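Local coordinates for peptidase M16 domain protein (Alicyclobacillus acidocaldarius subsp. acidocaldarius DSM 446, PDB 4XEA) that probably acts as a metal-dependent peptidase of the M16 (insulinase-like) family, holding a nickel ion at the metal site of its peptidase domain, at residues Phe62-Met73 against Phe115-Val126. Sequence-based numbering, arbitrary orientation.
With NA (sodium ion), chain B; NI (nickel (II) ion), chain C.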
loop_
_atom_site.group_PDB
_atom_site.type_symbol
_atom_site.label_atom_id
_atom_site.label_comp_id
_atom_site.label_asym_id
_atom_site.label_seq_id
_atom_site.Cartn_x
_atom_site.Cartn_y
_atom_site.Cartn_z
ATOM N N PHE A 62 -7.875 -13.004 -20.384
ATOM C CA PHE A 62 -7.706 -14.458 -20.611
ATOM C C PHE A 62 -6.232 -14.778 -20.971
ATOM O O PHE A 62 -5.604 -15.690 -20.399
ATOM C CB PHE A 62 -8.664 -14.894 -21.725
ATOM C CG PHE A 62 -9.046 -16.352 -21.691
ATOM C CD1 PHE A 62 -8.097 -17.338 -21.853
ATOM C CD2 PHE A 62 -10.378 -16.728 -21.573
ATOM C CE1 PHE A 62 -8.466 -18.688 -21.844
ATOM C CE2 PHE A 62 -10.745 -18.065 -21.565
ATOM C CZ PHE A 62 -9.795 -19.038 -21.698
ATOM N N LEU A 63 -5.669 -14.017 -21.899
ATOM C CA LEU A 63 -4.256 -14.194 -22.281
ATOM C C LEU A 63 -3.331 -13.972 -21.068
ATOM O O LEU A 63 -2.370 -14.720 -20.871
ATOM C CB LEU A 63 -3.859 -13.263 -23.428
ATOM C CG LEU A 63 -4.486 -13.539 -24.796
ATOM C CD1 LEU A 63 -4.043 -12.452 -25.758
ATOM C CD2 LEU A 63 -4.063 -14.975 -25.316
ATOM N N GLU A 64 -3.671 -12.994 -20.224
ATOM C CA GLU A 64 -2.880 -12.746 -19.016
ATOM C C GLU A 64 -2.837 -13.966 -18.149
ATOM O O GLU A 64 -1.774 -14.329 -17.639
ATOM C CB GLU A 64 -3.416 -11.534 -18.230
ATOM C CG GLU A 64 -2.621 -11.224 -16.943
ATOM C CD GLU A 64 -3.545 -10.876 -15.777
ATOM O OE1 GLU A 64 -4.367 -9.956 -15.909
ATOM O OE2 GLU A 64 -3.489 -11.560 -14.754
ATOM N N HIS A 65 -3.987 -14.605 -17.953
ATOM C CA HIS A 65 -4.037 -15.777 -17.132
ATOM C C HIS A 65 -3.187 -16.907 -17.734
ATOM O O HIS A 65 -2.527 -17.646 -17.010
ATOM C CB HIS A 65 -5.476 -16.277 -16.992
ATOM C CG HIS A 65 -6.178 -15.747 -15.795
ATOM N ND1 HIS A 65 -6.647 -16.565 -14.790
ATOM C CD2 HIS A 65 -6.476 -14.478 -15.425
ATOM C CE1 HIS A 65 -7.218 -15.821 -13.857
ATOM N NE2 HIS A 65 -7.131 -14.557 -14.221
ATOM N N LYS A 66 -3.248 -17.044 -19.053
ATOM C CA LYS A 66 -2.659 -18.193 -19.733
ATOM C C LYS A 66 -1.197 -17.975 -20.099
ATOM O O LYS A 66 -0.496 -18.918 -20.482
ATOM C CB LYS A 66 -3.507 -18.543 -20.965
ATOM C CG LYS A 66 -4.846 -19.294 -20.630
ATOM C CD LYS A 66 -4.732 -20.383 -19.545
ATOM C CE LYS A 66 -3.712 -21.512 -19.841
ATOM N NZ LYS A 66 -3.434 -22.380 -18.636
HETATM N N MSE A 67 -0.726 -16.742 -19.939
HETATM C CA MSE A 67 0.656 -16.409 -20.275
HETATM C C MSE A 67 1.651 -17.183 -19.423
HETATM O O MSE A 67 2.762 -17.458 -19.886
HETATM C CB MSE A 67 0.933 -14.907 -20.115
HETATM C CG MSE A 67 2.160 -14.420 -20.862
HETATM SE SE MSE A 67 1.960 -14.763 -22.814
HETATM C CE MSE A 67 0.200 -13.968 -23.054
ATOM N N PHE A 68 1.261 -17.545 -18.201
ATOM C CA PHE A 68 2.162 -18.207 -17.286
ATOM C C PHE A 68 2.292 -19.713 -17.544
ATOM O O PHE A 68 3.209 -20.330 -17.036
ATOM C CB PHE A 68 1.737 -17.913 -15.849
ATOM C CG PHE A 68 1.916 -16.471 -15.475
ATOM C CD1 PHE A 68 3.121 -16.028 -14.948
ATOM C CD2 PHE A 68 0.912 -15.555 -15.715
ATOM C CE1 PHE A 68 3.316 -14.673 -14.614
ATOM C CE2 PHE A 68 1.084 -14.188 -15.399
ATOM C CZ PHE A 68 2.290 -13.754 -14.828
ATOM N N GLU A 69 1.394 -20.289 -18.350
ATOM C CA GLU A 69 1.480 -21.720 -18.719
ATOM C C GLU A 69 2.774 -22.009 -19.493
ATOM O O GLU A 69 3.079 -21.295 -20.461
ATOM C CB GLU A 69 0.273 -22.121 -19.584
ATOM C CG GLU A 69 0.206 -23.622 -19.951
ATOM C CD GLU A 69 -0.496 -24.471 -18.894
ATOM O OE1 GLU A 69 -1.710 -24.273 -18.684
ATOM O OE2 GLU A 69 0.162 -25.344 -18.289
ATOM N N ASP A 70 3.524 -23.045 -19.077
ATOM C CA ASP A 70 4.716 -23.478 -19.834
ATOM C C ASP A 70 5.007 -24.944 -19.560
ATOM O O ASP A 70 5.078 -25.345 -18.405
ATOM C CB ASP A 70 5.926 -22.622 -19.456
ATOM C CG ASP A 70 7.043 -22.657 -20.492
ATOM O OD1 ASP A 70 7.591 -23.744 -20.777
ATOM O OD2 ASP A 70 7.389 -21.555 -21.003
ATOM N N PRO A 71 5.174 -25.756 -20.618
ATOM C CA PRO A 71 5.515 -27.167 -20.365
ATOM C C PRO A 71 6.948 -27.358 -19.846
ATOM O O PRO A 71 7.268 -28.432 -19.294
ATOM C CB PRO A 71 5.370 -27.804 -21.746
ATOM C CG PRO A 71 5.673 -26.684 -22.708
ATOM C CD PRO A 71 5.132 -25.444 -22.059
ATOM N N GLU A 72 7.809 -26.352 -20.043
ATOM C CA GLU A 72 9.222 -26.448 -19.655
ATOM C C GLU A 72 9.619 -25.504 -18.502
ATOM O O GLU A 72 10.804 -25.201 -18.345
ATOM C CB GLU A 72 10.145 -26.203 -20.871
ATOM C CG GLU A 72 9.801 -26.984 -22.173
ATOM C CD GLU A 72 10.025 -28.503 -22.112
ATOM O OE1 GLU A 72 9.428 -29.212 -22.954
ATOM O OE2 GLU A 72 10.793 -29.003 -21.256
HETATM N N MSE A 73 8.647 -25.080 -17.691
HETATM C CA MSE A 73 8.873 -24.150 -16.584
HETATM C C MSE A 73 7.637 -24.084 -15.669
HETATM O O MSE A 73 6.494 -24.030 -16.170
HETATM C CB MSE A 73 9.069 -22.712 -17.111
HETATM C CG MSE A 73 10.442 -22.354 -17.653
HETATM SE SE MSE A 73 10.752 -20.408 -17.500
HETATM C CE MSE A 73 9.814 -19.705 -19.107
ATOM N N PHE A 115 8.788 -16.061 -21.309
ATOM C CA PHE A 115 7.420 -16.533 -21.006
ATOM C C PHE A 115 6.313 -15.648 -21.619
ATOM O O PHE A 115 5.184 -16.095 -21.817
ATOM C CB PHE A 115 7.227 -16.811 -19.495
ATOM C CG PHE A 115 6.527 -15.710 -18.704
ATOM C CD1 PHE A 115 5.145 -15.641 -18.652
ATOM C CD2 PHE A 115 7.263 -14.799 -17.943
ATOM C CE1 PHE A 115 4.491 -14.649 -17.881
ATOM C CE2 PHE A 115 6.639 -13.816 -17.191
ATOM C CZ PHE A 115 5.245 -13.734 -17.159
ATOM N N VAL A 116 6.637 -14.407 -21.939
ATOM C CA VAL A 116 5.677 -13.521 -22.586
ATOM C C VAL A 116 5.697 -13.712 -24.119
ATOM O O VAL A 116 4.675 -13.478 -24.776
ATOM C CB VAL A 116 5.952 -12.073 -22.173
ATOM C CG1 VAL A 116 5.022 -11.080 -22.890
ATOM C CG2 VAL A 116 5.800 -11.938 -20.606
ATOM N N GLN A 117 6.836 -14.159 -24.673
ATOM C CA GLN A 117 6.996 -14.324 -26.137
ATOM C C GLN A 117 6.643 -15.712 -26.673
ATOM O O GLN A 117 6.816 -15.976 -27.866
ATOM C CB GLN A 117 8.408 -13.889 -26.583
ATOM C CG GLN A 117 8.567 -12.379 -26.515
ATOM C CD GLN A 117 9.931 -11.857 -26.866
ATOM O OE1 GLN A 117 11.014 -12.484 -26.592
ATOM N NE2 GLN A 117 9.919 -10.675 -27.472
ATOM N N SER A 118 6.162 -16.610 -25.808
ATOM C CA SER A 118 5.535 -17.863 -26.267
ATOM C C SER A 118 4.253 -18.077 -25.514
ATOM O O SER A 118 4.151 -17.725 -24.340
ATOM C CB SER A 118 6.442 -19.082 -26.036
ATOM O OG SER A 118 7.698 -18.892 -26.629
ATOM N N ILE A 119 3.265 -18.676 -26.161
ATOM C CA ILE A 119 2.018 -18.989 -25.451
ATOM C C ILE A 119 1.739 -20.442 -25.666
ATOM O O ILE A 119 2.059 -20.970 -26.731
ATOM C CB ILE A 119 0.814 -18.181 -25.936
ATOM C CG1 ILE A 119 -0.298 -18.292 -24.891
ATOM C CG2 ILE A 119 0.360 -18.656 -27.317
ATOM C CD1 ILE A 119 -1.425 -17.334 -25.029
ATOM N N HIS A 120 1.150 -21.089 -24.662
ATOM C CA HIS A 120 0.906 -22.523 -24.716
ATOM C C HIS A 120 -0.563 -22.813 -24.414
ATOM O O HIS A 120 -0.948 -23.067 -23.278
ATOM C CB HIS A 120 1.883 -23.271 -23.777
ATOM C CG HIS A 120 3.332 -23.055 -24.124
ATOM N ND1 HIS A 120 4.023 -23.871 -25.002
ATOM C CD2 HIS A 120 4.209 -22.098 -23.732
ATOM C CE1 HIS A 120 5.265 -23.430 -25.121
ATOM N NE2 HIS A 120 5.400 -22.345 -24.374
ATOM N N LEU A 121 -1.371 -22.772 -25.459
ATOM C CA LEU A 121 -2.800 -23.008 -25.354
ATOM C C LEU A 121 -3.186 -24.346 -25.941
ATOM O O LEU A 121 -2.680 -24.742 -26.983
ATOM C CB LEU A 121 -3.554 -21.932 -26.136
ATOM C CG LEU A 121 -3.359 -20.490 -25.686
ATOM C CD1 LEU A 121 -4.226 -19.602 -26.540
ATOM C CD2 LEU A 121 -3.700 -20.359 -24.212
ATOM N N THR A 122 -4.113 -25.028 -25.273
ATOM C CA THR A 122 -4.690 -26.281 -25.762
ATOM C C THR A 122 -6.197 -26.157 -25.604
ATOM O O THR A 122 -6.672 -25.337 -24.788
ATOM C CB THR A 122 -4.224 -27.511 -24.939
ATOM O OG1 THR A 122 -4.834 -27.478 -23.643
ATOM C CG2 THR A 122 -2.686 -27.558 -24.803
ATOM N N ASP A 123 -6.957 -26.939 -26.364
ATOM C CA ASP A 123 -8.407 -26.885 -26.235
ATOM C C ASP A 123 -8.786 -27.176 -24.795
ATOM O O ASP A 123 -9.629 -26.479 -24.226
ATOM C CB ASP A 123 -9.113 -27.846 -27.187
ATOM C CG ASP A 123 -8.964 -27.444 -28.638
ATOM O OD1 ASP A 123 -9.364 -26.315 -28.984
ATOM O OD2 ASP A 123 -8.443 -28.267 -29.429
ATOM N N GLU A 124 -8.117 -28.161 -24.198
ATOM C CA GLU A 124 -8.337 -28.538 -22.809
ATOM C C GLU A 124 -8.142 -27.348 -21.865
ATOM O O GLU A 124 -9.077 -26.973 -21.163
ATOM C CB GLU A 124 -7.422 -29.722 -22.429
ATOM C CG GLU A 124 -7.543 -30.204 -20.981
ATOM C CD GLU A 124 -6.289 -29.948 -20.146
ATOM O OE1 GLU A 124 -5.497 -30.903 -20.000
ATOM O OE2 GLU A 124 -6.106 -28.818 -19.630
ATOM N N ASN A 125 -6.959 -26.729 -21.880
ATOM C CA ASN A 125 -6.626 -25.697 -20.889
ATOM C C ASN A 125 -7.325 -24.369 -21.120
ATOM O O ASN A 125 -7.412 -23.541 -20.208
ATOM C CB ASN A 125 -5.102 -25.533 -20.723
ATOM C CG ASN A 125 -4.441 -24.716 -21.825
ATOM O OD1 ASN A 125 -5.099 -24.095 -22.656
ATOM N ND2 ASN A 125 -3.107 -24.717 -21.825
ATOM N N VAL A 126 -7.803 -24.161 -22.346
ATOM C CA VAL A 126 -8.718 -23.069 -22.639
ATOM C C VAL A 126 -10.059 -23.354 -21.971
ATOM O O VAL A 126 -10.665 -22.468 -21.377
ATOM C CB VAL A 126 -8.904 -22.847 -24.172
ATOM C CG1 VAL A 126 -10.142 -21.994 -24.470
ATOM C CG2 VAL A 126 -7.661 -22.207 -24.761
HETATM NA NA NA B . 3.952 -17.795 -22.021
HETATM NI NI NI C . -7.763 -12.589 -13.451
HETATM O O HOH W 1 1.983 -19.395 -22.042
HETATM O O HOH W 2 5.277 -19.607 -21.475
HETATM O O HOH W 3 -6.562 -13.004 -11.367
#
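Phe68 turns one face to the rim of Phe115, whose CE1 lies over it; Phe68 CE1 is 3.3 Å from Phe115 CZ and the ring planes are 34° apart. Phe68 follows the helix that carries the inverted zinc-binding motif (HxxEH) of M16 peptidases, whose His65 binds nickel through NE2. A sodium ion adds a polar link between the type I turn Lys66 to Glu69 and residues 115-118, an example of a cation gathering backbone carbonyls from a turn and from a helix end with the loop after it. Met67 O, Phe115 O and Ser118 O converge on it, Phe115 O at 2.1 Å, and two waters add to the shell. One of these waters also donates to Lys66 O and Glu69 O and accepts from His120 N. Nearby, Pro71 CD sits 3.5 Å from the centroid of the His120 ring, a CH-pi contact. Lys66, folded by its second and third torsions (chi2 -42°, chi3 -58°), runs past Leu121 CD2 and the Asn125 amide to a salt bridge, NZ to Glu69 OE1 2.6 Å. Asn125 ND2 reaches His120 O at 3.1 Å nearly within its own amide plane, whereas Thr122 N approaches Asn125 OD1 from above the carbonyl plane. An alanine in place of Asn125 would probably leave His120 O and Thr122 N without their side-chain partner and open a gap beside the Lys66 chain. In the capping box opening helix 123-141, Asn125 N donates to Thr122 OG1 at 2.9 Å.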